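Phosphopantetheine adenylyltransferase (Archaeoglobus fulgidus, PDB 3DO8) probably catalyses the reversible transfer of an adenylyl group from ATP to 4'-phosphopantetheine, giving dephospho-CoA and pyrophosphate in coenzyme A biosynthesis. Local coordinates at residues A[3-9]-A[30-36]. Residues are numbered along the deposited sequence; the frame is centred on the assembly and turned at random.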
loop_
_atom_site.group_PDB
_atom_site.type_symbol
_atom_site.label_atom_id
_atom_site.label_comp_id
_atom_site.label_asym_id
_atom_site.label_seq_id
_atom_site.Cartn_x
_atom_site.Cartn_y
_atom_site.Cartn_z
ATOM N N VAL A 3 -0.087 10.040 7.062
ATOM C CA VAL A 3 0.705 8.834 6.714
ATOM C C VAL A 3 2.097 8.850 7.371
ATOM O O VAL A 3 2.817 9.854 7.272
ATOM C CB VAL A 3 0.908 8.700 5.189
ATOM C CG1 VAL A 3 1.676 7.411 4.878
ATOM C CG2 VAL A 3 -0.413 8.765 4.443
ATOM N N ALA A 4 2.455 7.739 8.024
ATOM C CA ALA A 4 3.778 7.458 8.580
ATOM C C ALA A 4 4.593 6.535 7.683
ATOM O O ALA A 4 4.061 5.589 7.155
ATOM C CB ALA A 4 3.648 6.807 9.908
ATOM N N LEU A 5 5.863 6.874 7.509
ATOM C CA LEU A 5 6.839 6.090 6.787
ATOM C C LEU A 5 8.158 6.303 7.508
ATOM O O LEU A 5 8.465 7.399 7.881
ATOM C CB LEU A 5 6.999 6.628 5.343
ATOM C CG LEU A 5 8.141 6.115 4.498
ATOM C CD1 LEU A 5 8.043 4.604 4.293
ATOM C CD2 LEU A 5 8.142 6.832 3.200
ATOM N N GLY A 6 8.951 5.261 7.655
ATOM C CA GLY A 6 10.250 5.377 8.297
ATOM C C GLY A 6 11.313 4.534 7.647
ATOM O O GLY A 6 11.007 3.601 6.916
ATOM N N GLY A 7 12.566 4.888 7.901
ATOM C CA GLY A 7 13.675 4.131 7.361
ATOM C C GLY A 7 15.019 4.733 7.698
ATOM O O GLY A 7 15.112 5.783 8.319
ATOM N N THR A 8 16.059 4.013 7.292
ATOM C CA THR A 8 17.430 4.488 7.361
ATOM C C THR A 8 17.818 5.144 6.027
ATOM O O THR A 8 18.499 6.134 6.026
ATOM C CB THR A 8 18.386 3.326 7.704
ATOM O OG1 THR A 8 18.113 2.879 9.023
ATOM C CG2 THR A 8 19.820 3.767 7.606
ATOM N N PHE A 9 17.360 4.583 4.913
ATOM C CA PHE A 9 17.529 5.177 3.568
ATOM C C PHE A 9 18.986 5.262 3.177
ATOM O O PHE A 9 19.426 6.275 2.587
ATOM C CB PHE A 9 16.848 6.559 3.452
ATOM C CG PHE A 9 15.369 6.535 3.749
ATOM C CD1 PHE A 9 14.458 6.050 2.814
ATOM C CD2 PHE A 9 14.881 6.980 4.972
ATOM C CE1 PHE A 9 13.073 6.031 3.095
ATOM C CE2 PHE A 9 13.546 6.924 5.270
ATOM C CZ PHE A 9 12.625 6.464 4.341
ATOM N N ASP A 30 0.736 15.521 3.762
ATOM C CA ASP A 30 0.357 15.182 5.138
ATOM C C ASP A 30 1.029 13.868 5.479
ATOM O O ASP A 30 0.394 12.923 5.934
ATOM C CB ASP A 30 -1.177 15.048 5.225
ATOM C CG ASP A 30 -1.741 15.185 6.649
ATOM O OD1 ASP A 30 -0.964 15.285 7.622
ATOM O OD2 ASP A 30 -3.008 15.180 6.774
ATOM N N ILE A 31 2.309 13.804 5.218
ATOM C CA ILE A 31 3.127 12.629 5.523
ATOM C C ILE A 31 4.255 13.099 6.422
ATOM O O ILE A 31 4.663 14.264 6.383
ATOM C CB ILE A 31 3.716 11.972 4.278
ATOM C CG1 ILE A 31 4.740 12.871 3.557
ATOM C CG2 ILE A 31 2.600 11.592 3.292
ATOM C CD1 ILE A 31 5.448 12.115 2.461
ATOM N N THR A 32 4.732 12.164 7.219
ATOM C CA THR A 32 5.932 12.336 8.009
ATOM C C THR A 32 6.845 11.209 7.673
ATOM O O THR A 32 6.435 10.034 7.762
ATOM C CB THR A 32 5.621 12.336 9.512
ATOM O OG1 THR A 32 4.666 13.370 9.784
ATOM C CG2 THR A 32 6.827 12.605 10.307
ATOM N N ILE A 33 8.069 11.553 7.242
ATOM C CA ILE A 33 9.084 10.575 6.959
ATOM C C ILE A 33 10.084 10.560 8.119
ATOM O O ILE A 33 10.763 11.560 8.367
ATOM C CB ILE A 33 9.849 10.855 5.629
ATOM C CG1 ILE A 33 8.863 10.971 4.449
ATOM C CG2 ILE A 33 10.865 9.750 5.400
ATOM C CD1 ILE A 33 9.556 11.174 3.100
ATOM N N GLY A 34 10.153 9.437 8.819
ATOM C CA GLY A 34 11.124 9.247 9.868
ATOM C C GLY A 34 12.409 8.744 9.254
ATOM O O GLY A 34 12.386 7.820 8.417
ATOM N N VAL A 35 13.523 9.343 9.673
ATOM C CA VAL A 35 14.843 8.871 9.273
ATOM C C VAL A 35 15.600 8.490 10.558
ATOM O O VAL A 35 15.671 9.280 11.516
ATOM C CB VAL A 35 15.557 9.960 8.454
ATOM C CG1 VAL A 35 17.021 9.555 8.186
ATOM C CG2 VAL A 35 14.754 10.233 7.156
ATOM N N THR A 36 16.165 7.285 10.581
ATOM C CA THR A 36 16.805 6.775 11.790
ATOM C C THR A 36 18.002 7.638 12.197
ATOM O O THR A 36 18.786 8.094 11.359
ATOM C CB THR A 36 17.278 5.327 11.592
ATOM O OG1 THR A 36 18.072 5.252 10.411
ATOM C CG2 THR A 36 16.101 4.357 11.474
#
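V3 takes a hydrogen bond from T32 N on its carbonyl oxygen and gives its own N-H to D30 O, opening a parallel ladder between strands 3-7 and 31-36. On the face it shares with L5, I31 and I33, V3 CB rests 3.9 Å from I31 CG2, and helix 14-27, the crossover of this beta-alpha-beta unit, covers V3, L5 and I31. L5 repeats the pattern: its N reaches T32 O, and G34 N approaches L5 O at 2.8 Å, nearly straight at 168°. At G6 and G34 two glycines face each other with CA atoms 4.3 Å apart. G7 closes the ladder, its N bonded to G34 O and its O to T36 N. Just beyond, T8 OG1 and T36 OG1 share a hydrogen bond of 2.7 Å; chi1 52° places T36 OG1 between its backbone N and carbonyl carbon, where it meets T8 OG1. F9 CG lies anti to its carbonyl carbon (chi1 -58°), and the ring returns to the strand pair, meeting I33 CG2 and V35 CG2 obliquely, with G34 O in plane at its edge. Cutting the ring back to an alanine here is likely to leave both methyls without their aromatic partner and open a gap beside V58 of helix 51-66. Backbone bonds thus set the register of this strand pair in the cytidylyltransferase-like fold, while hydroxyls, ring and R54, bonded to T8 O and T36 O, tie the loop after strand 3-7 to the end of strand 31-36.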